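Uncharacterized peptidase Lmo0363 (Listeria monocytogenes, PDB 3L4E) probably works as a serine peptidase of the S51 (peptidase E) family, cleaving peptide bonds with a serine nucleophile. Local coordinates at residues 17-20 against 24-27; 30-35 against 51-56; 88-93 against 123-128; 105-110 against 151-156. All coordinates share one frame; numbering follows the deposited sequence. Where two conformers were deposited one is given.

Contact 1 (17-20 against 24-27); sequences LFTE and NLQG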
loop_
_atom_site.group_PDB
_atom_site.type_symbol
_atom_site.label_atom_id
_atom_site.label_comp_id
_atom_site.label_asym_id
_atom_site.label_seq_id
_atom_site.Cartn_x
_atom_site.Cartn_y
_atom_site.Cartn_z
ATOM N N LEU A 17 -4.126 12.396 9.316
ATOM C CA LEU A 17 -2.677 12.324 9.168
ATOM C C LEU A 17 -2.296 12.517 7.711
ATOM O O LEU A 17 -1.276 13.133 7.404
ATOM C CB LEU A 17 -2.122 11.001 9.701
ATOM C CG LEU A 17 -2.409 10.744 11.184
ATOM C CD1 LEU A 17 -1.711 9.467 11.640
ATOM C CD2 LEU A 17 -1.984 11.929 12.059
ATOM N N PHE A 18 -3.125 11.998 6.807
ATOM C CA PHE A 18 -2.872 12.214 5.389
ATOM C C PHE A 18 -2.970 13.690 4.991
ATOM O O PHE A 18 -2.124 14.191 4.241
ATOM C CB PHE A 18 -3.778 11.371 4.483
ATOM C CG PHE A 18 -3.454 11.530 3.028
ATOM C CD1 PHE A 18 -2.295 10.965 2.500
ATOM C CD2 PHE A 18 -4.277 12.274 2.196
ATOM C CE1 PHE A 18 -1.974 11.135 1.172
ATOM C CE2 PHE A 18 -3.965 12.442 0.876
ATOM C CZ PHE A 18 -2.808 11.869 0.354
ATOM N N THR A 19 -3.997 14.389 5.476
ATOM C CA THR A 19 -4.130 15.806 5.153
ATOM C C THR A 19 -3.033 16.648 5.809
ATOM O O THR A 19 -2.680 17.698 5.297
ATOM C CB THR A 19 -5.523 16.366 5.510
ATOM O OG1 THR A 19 -5.755 16.226 6.916
ATOM C CG2 THR A 19 -6.606 15.618 4.756
ATOM N N GLU A 20 -2.499 16.189 6.938
ATOM C CA GLU A 20 -1.295 16.800 7.496
ATOM C C GLU A 20 -0.100 16.557 6.572
ATOM O O GLU A 20 0.711 17.440 6.349
ATOM C CB GLU A 20 -1.001 16.249 8.900
ATOM C CG GLU A 20 0.282 16.767 9.517
ATOM C CD GLU A 20 0.597 16.107 10.850
ATOM O OE1 GLU A 20 -0.338 15.593 11.501
ATOM O OE2 GLU A 20 1.780 16.111 11.249
ATOM N N ASN A 24 -3.324 20.942 -0.438
ATOM C CA ASN A 24 -3.968 21.302 -1.707
ATOM C C ASN A 24 -4.421 20.111 -2.538
ATOM O O ASN A 24 -4.080 19.977 -3.715
ATOM C CB ASN A 24 -3.068 22.219 -2.533
ATOM C CG ASN A 24 -2.696 23.486 -1.792
ATOM O OD1 ASN A 24 -1.518 23.761 -1.572
ATOM N ND2 ASN A 24 -3.702 24.262 -1.393
ATOM N N LEU A 25 -5.223 19.264 -1.912
ATOM C CA LEU A 25 -5.671 18.033 -2.530
ATOM C C LEU A 25 -6.781 18.208 -3.556
ATOM O O LEU A 25 -6.909 17.389 -4.460
ATOM C CB LEU A 25 -6.144 17.069 -1.448
ATOM C CG LEU A 25 -5.072 16.627 -0.456
ATOM C CD1 LEU A 25 -5.739 15.878 0.685
ATOM C CD2 LEU A 25 -4.022 15.767 -1.152
ATOM N N GLN A 26 -7.575 19.270 -3.419
ATOM C CA GLN A 26 -8.757 19.452 -4.255
ATOM C C GLN A 26 -8.445 19.376 -5.746
ATOM O O GLN A 26 -7.620 20.138 -6.257
ATOM C CB GLN A 26 -9.448 20.783 -3.941
ATOM C CG GLN A 26 -10.708 21.032 -4.760
ATOM C CD GLN A 26 -11.880 20.183 -4.302
ATOM O OE1 GLN A 26 -12.017 19.884 -3.115
ATOM N NE2 GLN A 26 -12.739 19.797 -5.243
ATOM N N GLY A 27 -9.117 18.460 -6.437
ATOM C CA GLY A 27 -8.971 18.323 -7.874
ATOM C C GLY A 27 -7.823 17.443 -8.333
ATOM O O GLY A 27 -7.700 17.168 -9.528
#
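The ring of F18 meets L25 at an oblique angle. Its CE2 corner comes nearest. Both methyls of L25 reach this one carbon: F18 CE2 lies 3.9 Å from L25 CD1 and also 3.9 Å from L25 CD2. The leucine fork thus straddles one corner of the ring. F18 CD2, the next ring carbon, is a little farther, 4.2 Å from L25 CD1. F18 also meets F6 and F11, and each of these ring pairs is edge-to-face. The CG of F18 stands anti to the backbone N (chi1 -176°). This swings the ring beside the carbonyl carbon, and its far end approaches L25 although the CB does not point there. T19 adds a smaller contact from the next position on the helix. Its methyl CG2 lies 4.2 Å from L25 CD1, and the two side chains lie roughly perpendicular. T19 OG1 is hydrogen-bonded to the carbonyl O of P16, one turn earlier in the helix. The polar end of T19 is thus satisfied locally, and its methyl is the part that faces L25. No hydrogen bond joins the two segments. F18 and T19 lie on helix 15-21, and L25 lies in the loop that leads to strand 29-33. L56, just after helix 44-55, touches F18, T19 and L25, while F18 also packs on L115 and I117 of strand 115-119.

Contact 2 (30-35 against 51-56); sequences VTFIPT and KALESL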
loop_
_atom_site.group_PDB
_atom_site.type_symbol
_atom_site.label_atom_id
_atom_site.label_comp_id
_atom_site.label_asym_id
_atom_site.label_seq_id
_atom_site.Cartn_x
_atom_site.Cartn_y
_atom_site.Cartn_z
ATOM N N VAL A 30 -6.058 10.367 -8.417
ATOM C CA VAL A 30 -5.442 9.213 -7.769
ATOM C C VAL A 30 -5.638 7.967 -8.625
ATOM O O VAL A 30 -6.761 7.659 -9.004
ATOM C CB VAL A 30 -6.102 8.956 -6.394
ATOM C CG1 VAL A 30 -5.487 7.743 -5.693
ATOM C CG2 VAL A 30 -6.003 10.191 -5.518
ATOM N N THR A 31 -4.548 7.264 -8.934
ATOM C CA THR A 31 -4.635 5.913 -9.473
ATOM C C THR A 31 -4.868 4.988 -8.286
ATOM O O THR A 31 -3.984 4.821 -7.442
ATOM C CB THR A 31 -3.342 5.489 -10.205
ATOM O OG1 THR A 31 -3.131 6.341 -11.333
ATOM C CG2 THR A 31 -3.454 4.058 -10.695
ATOM N N PHE A 32 -6.061 4.405 -8.230
ATOM C CA PHE A 32 -6.538 3.636 -7.079
ATOM C C PHE A 32 -6.505 2.161 -7.463
ATOM O O PHE A 32 -7.255 1.733 -8.340
ATOM C CB PHE A 32 -7.974 4.104 -6.773
ATOM C CG PHE A 32 -8.625 3.462 -5.583
ATOM C CD1 PHE A 32 -8.448 3.986 -4.313
ATOM C CD2 PHE A 32 -9.486 2.378 -5.746
ATOM C CE1 PHE A 32 -9.092 3.419 -3.206
ATOM C CE2 PHE A 32 -10.120 1.799 -4.650
ATOM C CZ PHE A 32 -9.926 2.323 -3.378
ATOM N N ILE A 33 -5.616 1.403 -6.818
ATOM C CA ILE A 33 -5.371 -0.000 -7.162
ATOM C C ILE A 33 -5.923 -0.939 -6.083
ATOM O O ILE A 33 -5.346 -1.049 -5.007
ATOM C CB ILE A 33 -3.861 -0.255 -7.351
ATOM C CG1 ILE A 33 -3.316 0.620 -8.490
ATOM C CG2 ILE A 33 -3.592 -1.742 -7.614
ATOM C CD1 ILE A 33 -1.797 0.661 -8.548
ATOM N N PRO A 34 -7.072 -1.579 -6.354
ATOM C CA PRO A 34 -7.721 -2.451 -5.368
ATOM C C PRO A 34 -7.393 -3.933 -5.581
ATOM O O PRO A 34 -8.022 -4.801 -4.975
ATOM C CB PRO A 34 -9.206 -2.208 -5.641
ATOM C CG PRO A 34 -9.246 -2.018 -7.135
ATOM C CD PRO A 34 -7.953 -1.311 -7.509
ATOM N N THR A 35 -6.412 -4.212 -6.429
ATOM C CA THR A 35 -6.064 -5.584 -6.815
ATOM C C THR A 35 -5.894 -6.569 -5.651
ATOM O O THR A 35 -6.351 -7.709 -5.726
ATOM C CB THR A 35 -4.793 -5.575 -7.669
ATOM O OG1 THR A 35 -4.999 -4.701 -8.791
ATOM C CG2 THR A 35 -4.435 -6.982 -8.158
ATOM N N LYS A 51 -14.062 6.339 -0.526
ATOM C CA LYS A 51 -14.930 7.431 -0.101
ATOM C C LYS A 51 -14.161 8.472 0.711
ATOM O O LYS A 51 -14.459 9.672 0.642
ATOM C CB LYS A 51 -16.113 6.879 0.687
ATOM C CG LYS A 51 -17.084 6.072 -0.158
ATOM C CD LYS A 51 -18.059 5.300 0.729
ATOM C CE LYS A 51 -19.005 4.427 -0.090
ATOM N NZ LYS A 51 -19.866 3.573 0.786
ATOM N N ALA A 52 -13.162 8.027 1.472
ATOM C CA ALA A 52 -12.342 8.960 2.244
ATOM C C ALA A 52 -11.556 9.866 1.307
ATOM O O ALA A 52 -11.509 11.086 1.507
ATOM C CB ALA A 52 -11.403 8.215 3.200
ATOM N N LEU A 53 -10.936 9.273 0.288
ATOM C CA LEU A 53 -10.229 10.060 -0.718
ATOM C C LEU A 53 -11.181 11.080 -1.355
ATOM O O LEU A 53 -10.841 12.260 -1.500
ATOM C CB LEU A 53 -9.620 9.160 -1.793
ATOM C CG LEU A 53 -8.474 8.234 -1.361
ATOM C CD1 LEU A 53 -8.225 7.175 -2.437
ATOM C CD2 LEU A 53 -7.183 9.000 -1.055
ATOM N N GLU A 54 -12.373 10.624 -1.730
ATOM C CA GLU A 54 -13.335 11.495 -2.399
ATOM C C GLU A 54 -13.782 12.636 -1.486
ATOM O O GLU A 54 -14.040 13.748 -1.953
ATOM C CB GLU A 54 -14.522 10.686 -2.924
ATOM C CG GLU A 54 -14.150 9.833 -4.137
ATOM C CD GLU A 54 -15.215 8.841 -4.533
ATOM O OE1 GLU A 54 -16.178 8.665 -3.765
ATOM O OE2 GLU A 54 -15.080 8.228 -5.613
ATOM N N SER A 55 -13.843 12.368 -0.187
ATOM C CA SER A 55 -14.241 13.402 0.772
ATOM C C SER A 55 -13.192 14.501 0.884
ATOM O O SER A 55 -13.470 15.566 1.437
ATOM C CB SER A 55 -14.504 12.806 2.156
ATOM O OG SER A 55 -13.281 12.587 2.853
ATOM N N LEU A 56 -11.992 14.244 0.365
ATOM C CA LEU A 56 -10.909 15.222 0.405
ATOM C C LEU A 56 -10.860 16.033 -0.884
ATOM O O LEU A 56 -10.012 16.913 -1.052
ATOM C CB LEU A 56 -9.564 14.517 0.608
ATOM C CG LEU A 56 -9.416 13.707 1.892
ATOM C CD1 LEU A 56 -8.015 13.113 1.926
ATOM C CD2 LEU A 56 -9.702 14.576 3.120
#
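L53 points from helix 44-55 toward V30 and F32 on strand 29-33. No atom of segment 30-35 comes within 4.2 Å of its CB or CG, so the contact is made at the tip. With CG trans to the carbonyl carbon (chi1 -67°) and chi2 near 180°, CD1 reaches the strand. L53 CD1 lies 3.7 Å from F32 CD1 and 3.9 Å from F32 CE1. The methyl therefore rests by the CD1–CE1 bond of the ring, at an oblique approach. The same methyl is 4.3 Å from V30 CG1, a looser touch. V30 and F32 are two residues apart on the strand, so both side chains leave the same side of the sheet and L53 CD1 reaches both. Farther round, L53 also touches V60 of strand 59-62 and Y84 of strand 82-85. The leucine thus spans three neighbouring strands. The contact belongs to the right-handed beta-alpha-beta crossover of strand 29-33, helix 44-55 and strand 59-62. Near the helix end, S55 OG donates to A52 O, at 2.7 Å, and this keeps the hydroxyl bonded to its own helix. Between the segments there is no hydrogen bond and no charge pair. The helix is held on the sheet here by apolar packing, through buried methyls and a phenyl ring.

Contact 3 (88-93 against 123-128); sequences GNTFFL and AVITSP. With SO4 (sulfate ion), chain C.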
loop_
_atom_site.group_PDB
_atom_site.type_symbol
_atom_site.label_atom_id
_atom_site.label_comp_id
_atom_site.label_asym_id
_atom_site.label_seq_id
_atom_site.Cartn_x
_atom_site.Cartn_y
_atom_site.Cartn_z
ATOM N N GLY A 88 -5.435 -5.997 1.248
ATOM C CA GLY A 88 -5.911 -7.238 0.670
ATOM C C GLY A 88 -4.835 -8.293 0.818
ATOM O O GLY A 88 -4.056 -8.259 1.776
ATOM N N ASN A 89 -4.782 -9.232 -0.121
ATOM C CA ASN A 89 -3.764 -10.272 -0.074
ATOM C C ASN A 89 -2.462 -9.769 -0.688
ATOM O O ASN A 89 -2.398 -9.496 -1.898
ATOM C CB ASN A 89 -4.248 -11.536 -0.778
ATOM C CG ASN A 89 -3.290 -12.686 -0.606
ATOM O OD1 ASN A 89 -2.204 -12.689 -1.188
ATOM N ND2 ASN A 89 -3.681 -13.668 0.200
ATOM N N THR A 90 -1.426 -9.642 0.143
ATOM C CA THR A 90 -0.159 -9.079 -0.318
ATOM C C THR A 90 0.480 -9.925 -1.411
ATOM O O THR A 90 1.092 -9.390 -2.331
ATOM C CB THR A 90 0.865 -8.902 0.830
ATOM O OG1 THR A 90 0.247 -8.240 1.932
ATOM C CG2 THR A 90 2.080 -8.076 0.370
ATOM N N PHE A 91 0.354 -11.247 -1.308
ATOM C CA PHE A 91 0.981 -12.124 -2.294
ATOM C C PHE A 91 0.328 -11.995 -3.669
ATOM O O PHE A 91 1.014 -11.914 -4.681
ATOM C CB PHE A 91 1.017 -13.570 -1.800
ATOM C CG PHE A 91 1.837 -13.739 -0.562
ATOM C CD1 PHE A 91 3.198 -13.979 -0.641
ATOM C CD2 PHE A 91 1.251 -13.621 0.692
ATOM C CE1 PHE A 91 3.957 -14.110 0.506
ATOM C CE2 PHE A 91 2.004 -13.756 1.840
ATOM C CZ PHE A 91 3.356 -13.997 1.748
ATOM N N PHE A 92 -0.995 -11.938 -3.702
ATOM C CA PHE A 92 -1.680 -11.756 -4.977
ATOM C C PHE A 92 -1.323 -10.408 -5.600
ATOM O O PHE A 92 -1.059 -10.317 -6.806
ATOM C CB PHE A 92 -3.191 -11.881 -4.820
ATOM C CG PHE A 92 -3.925 -11.787 -6.116
ATOM C CD1 PHE A 92 -3.846 -12.817 -7.046
ATOM C CD2 PHE A 92 -4.665 -10.660 -6.430
ATOM C CE1 PHE A 92 -4.505 -12.731 -8.254
ATOM C CE2 PHE A 92 -5.328 -10.565 -7.632
ATOM C CZ PHE A 92 -5.247 -11.600 -8.551
ATOM N N LEU A 93 -1.307 -9.365 -4.773
ATOM C CA LEU A 93 -0.891 -8.038 -5.218
ATOM C C LEU A 93 0.501 -8.054 -5.855
ATOM O O LEU A 93 0.692 -7.575 -6.980
ATOM C CB LEU A 93 -0.939 -7.052 -4.051
ATOM C CG LEU A 93 -0.386 -5.643 -4.284
ATOM C CD1 LEU A 93 -1.178 -4.878 -5.340
ATOM C CD2 LEU A 93 -0.350 -4.880 -2.958
ATOM N N ALA A 123 1.318 -1.285 1.878
ATOM C CA ALA A 123 2.503 -0.906 2.656
ATOM C C ALA A 123 3.522 -2.042 2.716
ATOM O O ALA A 123 4.731 -1.811 2.630
ATOM C CB ALA A 123 2.112 -0.494 4.076
ATOM N N VAL A 124 3.039 -3.268 2.882
ATOM C CA VAL A 124 3.943 -4.400 3.010
ATOM C C VAL A 124 4.839 -4.533 1.770
ATOM O O VAL A 124 6.030 -4.850 1.896
ATOM C CB VAL A 124 3.172 -5.714 3.306
ATOM C CG1 VAL A 124 4.102 -6.928 3.262
ATOM C CG2 VAL A 124 2.481 -5.626 4.657
ATOM N N ILE A 125 4.291 -4.286 0.576
ATOM C CA ILE A 125 5.110 -4.445 -0.640
ATOM C C ILE A 125 6.225 -3.400 -0.807
ATOM O O ILE A 125 7.054 -3.526 -1.715
ATOM C CB ILE A 125 4.270 -4.529 -1.955
ATOM C CG1 ILE A 125 3.498 -3.234 -2.199
ATOM C CG2 ILE A 125 3.340 -5.730 -1.937
ATOM C CD1 ILE A 125 2.931 -3.154 -3.612
ATOM N N THR A 126 6.264 -2.383 0.053
ATOM C CA THR A 126 7.384 -1.436 0.022
ATOM C C THR A 126 8.653 -2.027 0.646
ATOM O O THR A 126 9.743 -1.501 0.448
ATOM C CB THR A 126 7.074 -0.097 0.729
ATOM O OG1 THR A 126 6.907 -0.316 2.136
ATOM C CG2 THR A 126 5.826 0.559 0.158
ATOM N N SER A 127 8.502 -3.120 1.391
ATOM C CA SER A 127 9.631 -3.784 2.047
ATOM C C SER A 127 10.518 -4.532 1.059
ATOM O O SER A 127 10.168 -4.691 -0.109
ATOM C CB SER A 127 9.113 -4.775 3.086
ATOM O OG SER A 127 8.538 -5.909 2.453
ATOM N N PRO A 128 11.679 -5.003 1.529
ATOM C CA PRO A 128 12.541 -5.796 0.641
ATOM C C PRO A 128 11.914 -7.124 0.219
ATOM O O PRO A 128 12.163 -7.582 -0.890
ATOM C CB PRO A 128 13.781 -6.058 1.505
ATOM C CG PRO A 128 13.779 -4.942 2.521
ATOM C CD PRO A 128 12.333 -4.695 2.815
HETATM S S SO4 C . -6.317 -14.487 2.893
HETATM O O1 SO4 C . -6.333 -15.603 1.953
HETATM O O2 SO4 C . -7.678 -14.173 3.309
HETATM O O3 SO4 C . -5.521 -14.862 4.054
HETATM O O4 SO4 C . -5.718 -13.315 2.253
#
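T90 and L93 make the apolar contact with V124 and I125. The methyl of T90 carries one half of it. T90 CG2 lies 3.5 Å from I125 CG2 and 3.7 Å from V124 CG1. T90 stands roughly perpendicular to V124, whereas T90 and I125 lie side by side, pointing opposite ways. L93 CD2 makes the other half, 3.8 Å from I125 CD1. The I125 CG1 branch sits between the backbone N and the carbonyl carbon (chi1 63°). CG2 meets T90 and also nears L93, while CD1 packs on L93.

The hydrogen bonds lie within each segment or go outside. N89 caps helix 90-100: its OD1 accepts from F92 N at 2.9 Å, with an N-H...O angle of 162°. Its ND2 gives a bond to O4 of a sulfate ion, also 2.9 Å, and another to S138 O. The sulfate, probably from the crystallisation liquor, is also bound by S138 N. T90 OG1 is hydrogen-bonded to D137 OD2, so its methyl meets the other segment. V124 to S127 form a type I beta turn. T126 OG1 donates to A123 O at 2.7 Å, and S127 OG to V124 O. A123 O also accepts from the backbone N-H of T126, and V124 O from that of S127.

L93 and T90 also touch A121, next to S120. The G118, S120, G122 pattern is consistent with a nucleophile elbow, a strained strand-to-helix turn. The contact packs helix 90-100 on V124 and I125, just beyond the probable nucleophile. The V124 side chain is about 6 Å from that of S120 and about 8 Å from that of H161, both charge-relay residues by similarity.

Contact 4 (105-110 against 151-156); sequences LILEEI and LNLVDF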
loop_
_atom_site.group_PDB
_atom_site.type_symbol
_atom_site.label_atom_id
_atom_site.label_comp_id
_atom_site.label_asym_id
_atom_site.label_seq_id
_atom_site.Cartn_x
_atom_site.Cartn_y
_atom_site.Cartn_z
ATOM N N LEU A 105 7.002 0.209 -13.108
ATOM C CA LEU A 105 6.356 1.473 -13.455
ATOM C C LEU A 105 6.020 2.295 -12.215
ATOM O O LEU A 105 6.021 3.529 -12.246
ATOM C CB LEU A 105 5.093 1.204 -14.267
ATOM C CG LEU A 105 5.366 0.451 -15.567
ATOM C CD1 LEU A 105 4.064 0.124 -16.276
ATOM C CD2 LEU A 105 6.275 1.274 -16.458
ATOM N N ILE A 106 5.728 1.606 -11.121
ATOM C CA ILE A 106 5.437 2.276 -9.861
ATOM C C ILE A 106 6.723 2.876 -9.297
ATOM O O ILE A 106 6.748 4.036 -8.880
ATOM C CB ILE A 106 4.751 1.337 -8.847
ATOM C CG1 ILE A 106 3.319 1.050 -9.320
ATOM C CG2 ILE A 106 4.781 1.944 -7.439
ATOM C CD1 ILE A 106 2.547 0.073 -8.473
ATOM N N LEU A 107 7.801 2.099 -9.314
ATOM C CA LEU A 107 9.080 2.607 -8.828
ATOM C C LEU A 107 9.539 3.831 -9.614
ATOM O O LEU A 107 10.042 4.790 -9.031
ATOM C CB LEU A 107 10.154 1.520 -8.873
ATOM C CG LEU A 107 9.972 0.372 -7.883
ATOM C CD1 LEU A 107 11.046 -0.692 -8.101
ATOM C CD2 LEU A 107 9.988 0.893 -6.451
ATOM N N GLU A 108 9.375 3.796 -10.936
ATOM C CA GLU A 108 9.760 4.936 -11.771
ATOM C C GLU A 108 8.975 6.196 -11.411
ATOM O O GLU A 108 9.546 7.286 -11.310
ATOM C CB GLU A 108 9.586 4.626 -13.266
ATOM C CG GLU A 108 9.962 5.801 -14.170
ATOM C CD GLU A 108 9.467 5.654 -15.603
ATOM O OE1 GLU A 108 9.056 4.542 -15.998
ATOM O OE2 GLU A 108 9.498 6.663 -16.341
ATOM N N GLU A 109 7.665 6.052 -11.228
ATOM C CA GLU A 109 6.829 7.191 -10.872
ATOM C C GLU A 109 7.228 7.773 -9.522
ATOM O O GLU A 109 7.323 8.988 -9.364
ATOM C CB GLU A 109 5.349 6.796 -10.855
ATOM C CG GLU A 109 4.784 6.431 -12.221
ATOM C CD GLU A 109 4.846 7.588 -13.204
ATOM O OE1 GLU A 109 4.528 8.730 -12.810
ATOM O OE2 GLU A 109 5.210 7.361 -14.372
ATOM N N ILE A 110 7.440 6.902 -8.540
ATOM C CA ILE A 110 7.888 7.338 -7.224
ATOM C C ILE A 110 9.219 8.083 -7.330
ATOM O O ILE A 110 9.405 9.127 -6.714
ATOM C CB ILE A 110 8.005 6.146 -6.265
ATOM C CG1 ILE A 110 6.609 5.587 -5.976
ATOM C CG2 ILE A 110 8.705 6.550 -4.977
ATOM C CD1 ILE A 110 6.617 4.306 -5.171
ATOM N N LEU A 151 9.107 -4.295 -3.585
ATOM C CA LEU A 151 9.556 -3.021 -4.161
ATOM C C LEU A 151 10.878 -2.546 -3.571
ATOM O O LEU A 151 11.631 -1.823 -4.220
ATOM C CB LEU A 151 8.493 -1.923 -4.009
ATOM C CG LEU A 151 7.126 -2.194 -4.632
ATOM C CD1 LEU A 151 6.177 -1.034 -4.331
ATOM C CD2 LEU A 151 7.236 -2.425 -6.126
ATOM N N ASN A 152 11.145 -2.932 -2.330
ATOM C CA ASN A 152 12.425 -2.613 -1.712
ATOM C C ASN A 152 12.662 -1.103 -1.701
ATOM O O ASN A 152 13.776 -0.631 -1.933
ATOM C CB ASN A 152 13.552 -3.331 -2.464
ATOM C CG ASN A 152 14.853 -3.343 -1.695
ATOM O OD1 ASN A 152 14.865 -3.263 -0.468
ATOM N ND2 ASN A 152 15.960 -3.452 -2.416
ATOM N N LEU A 153 11.596 -0.348 -1.448
ATOM C CA LEU A 153 11.681 1.106 -1.362
ATOM C C LEU A 153 12.293 1.551 -0.049
ATOM O O LEU A 153 12.937 2.591 0.018
ATOM C CB LEU A 153 10.291 1.731 -1.494
ATOM C CG LEU A 153 9.733 1.840 -2.905
ATOM C CD1 LEU A 153 8.219 1.859 -2.880
ATOM C CD2 LEU A 153 10.287 3.080 -3.588
ATOM N N VAL A 154 12.060 0.771 0.999
ATOM C CA VAL A 154 12.609 1.071 2.309
ATOM C C VAL A 154 13.290 -0.174 2.849
ATOM O O VAL A 154 12.972 -1.295 2.451
ATOM C CB VAL A 154 11.532 1.557 3.301
ATOM C CG1 VAL A 154 10.998 2.932 2.886
ATOM C CG2 VAL A 154 10.404 0.545 3.411
ATOM N N ASP A 155 14.237 0.022 3.751
ATOM C CA ASP A 155 14.974 -1.106 4.290
ATOM C C ASP A 155 14.134 -1.850 5.318
ATOM O O ASP A 155 14.419 -2.996 5.656
ATOM C CB ASP A 155 16.297 -0.641 4.900
ATOM C CG ASP A 155 17.262 -0.093 3.861
ATOM O OD1 ASP A 155 17.033 -0.314 2.650
ATOM O OD2 ASP A 155 18.257 0.555 4.255
ATOM N N PHE A 156 13.080 -1.203 5.804
ATOM C CA PHE A 156 12.257 -1.806 6.849
ATOM C C PHE A 156 11.022 -2.552 6.335
ATOM O O PHE A 156 10.569 -2.338 5.201
ATOM C CB PHE A 156 11.881 -0.777 7.928
ATOM C CG PHE A 156 11.066 0.390 7.419
ATOM C CD1 PHE A 156 9.686 0.297 7.307
ATOM C CD2 PHE A 156 11.681 1.585 7.079
ATOM C CE1 PHE A 156 8.934 1.375 6.865
ATOM C CE2 PHE A 156 10.932 2.670 6.628
ATOM C CZ PHE A 156 9.557 2.557 6.517
#
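Helix 102-111 runs past the irregular segment 151-156, with the backbones nearest at L107 and L151, whose CA atoms are 7.3 Å apart. L107 and L153 are the main partners. L107 CD2 lies 3.6 Å from L153 CD2 and 3.7 Å from L153 CG, and the two side chains lie alongside each other, heading opposite ways. The same L107 methyl is 4.0 Å from L151 CB. It thus touches both leucines of the loop. The CB of L107 does not point at the loop, but CG trans to the carbonyl carbon (chi1 -69°) helps bring the methyls there. In the fold, this loop comes before strand 157-159, and it is tied by backbone hydrogen bonds to the turn that follows helix 121-124: L151 pairs with I125, and L153 with T126. The helix therefore packs on a loop that is itself fixed to that turn. One turn on from L107, I110 meets L153 tip to tip, with I110 CD1 3.7 Å from L153 CD1. I110 CG2 is looser, 4.1 Å from L153 CD2. L153 thus meets L107 and I110 with both of its methyls. On the sheet side, I106 and I110 both touch Y116 of strand 115-119.

In the fold
All four contacts belong to the S51 peptidase fold and lie on or beside its main mixed beta-sheet, of which strand 29-33 in contact 2 is a member. Contact 1 comes first along the chain, then contact 2, and the segments of contacts 3 and 4 alternate. Contacts 1 and 2 have centres about 12 Å apart. They meet at L56, and helix 15-21 leads on to strand 29-33 in the chain. Contacts 3 and 4 also have centres about 12 Å apart. They share the backbone pairing between turn 123-128 and loop 151-156, and helix 90-100 is followed by helix 102-111. Contact 2 reaches contact 3 where T35 O meets the F92 ring. Contact 1 is about 25 Å from contact 3, centre to centre. Of the four, contact 3 lies by the putative active site.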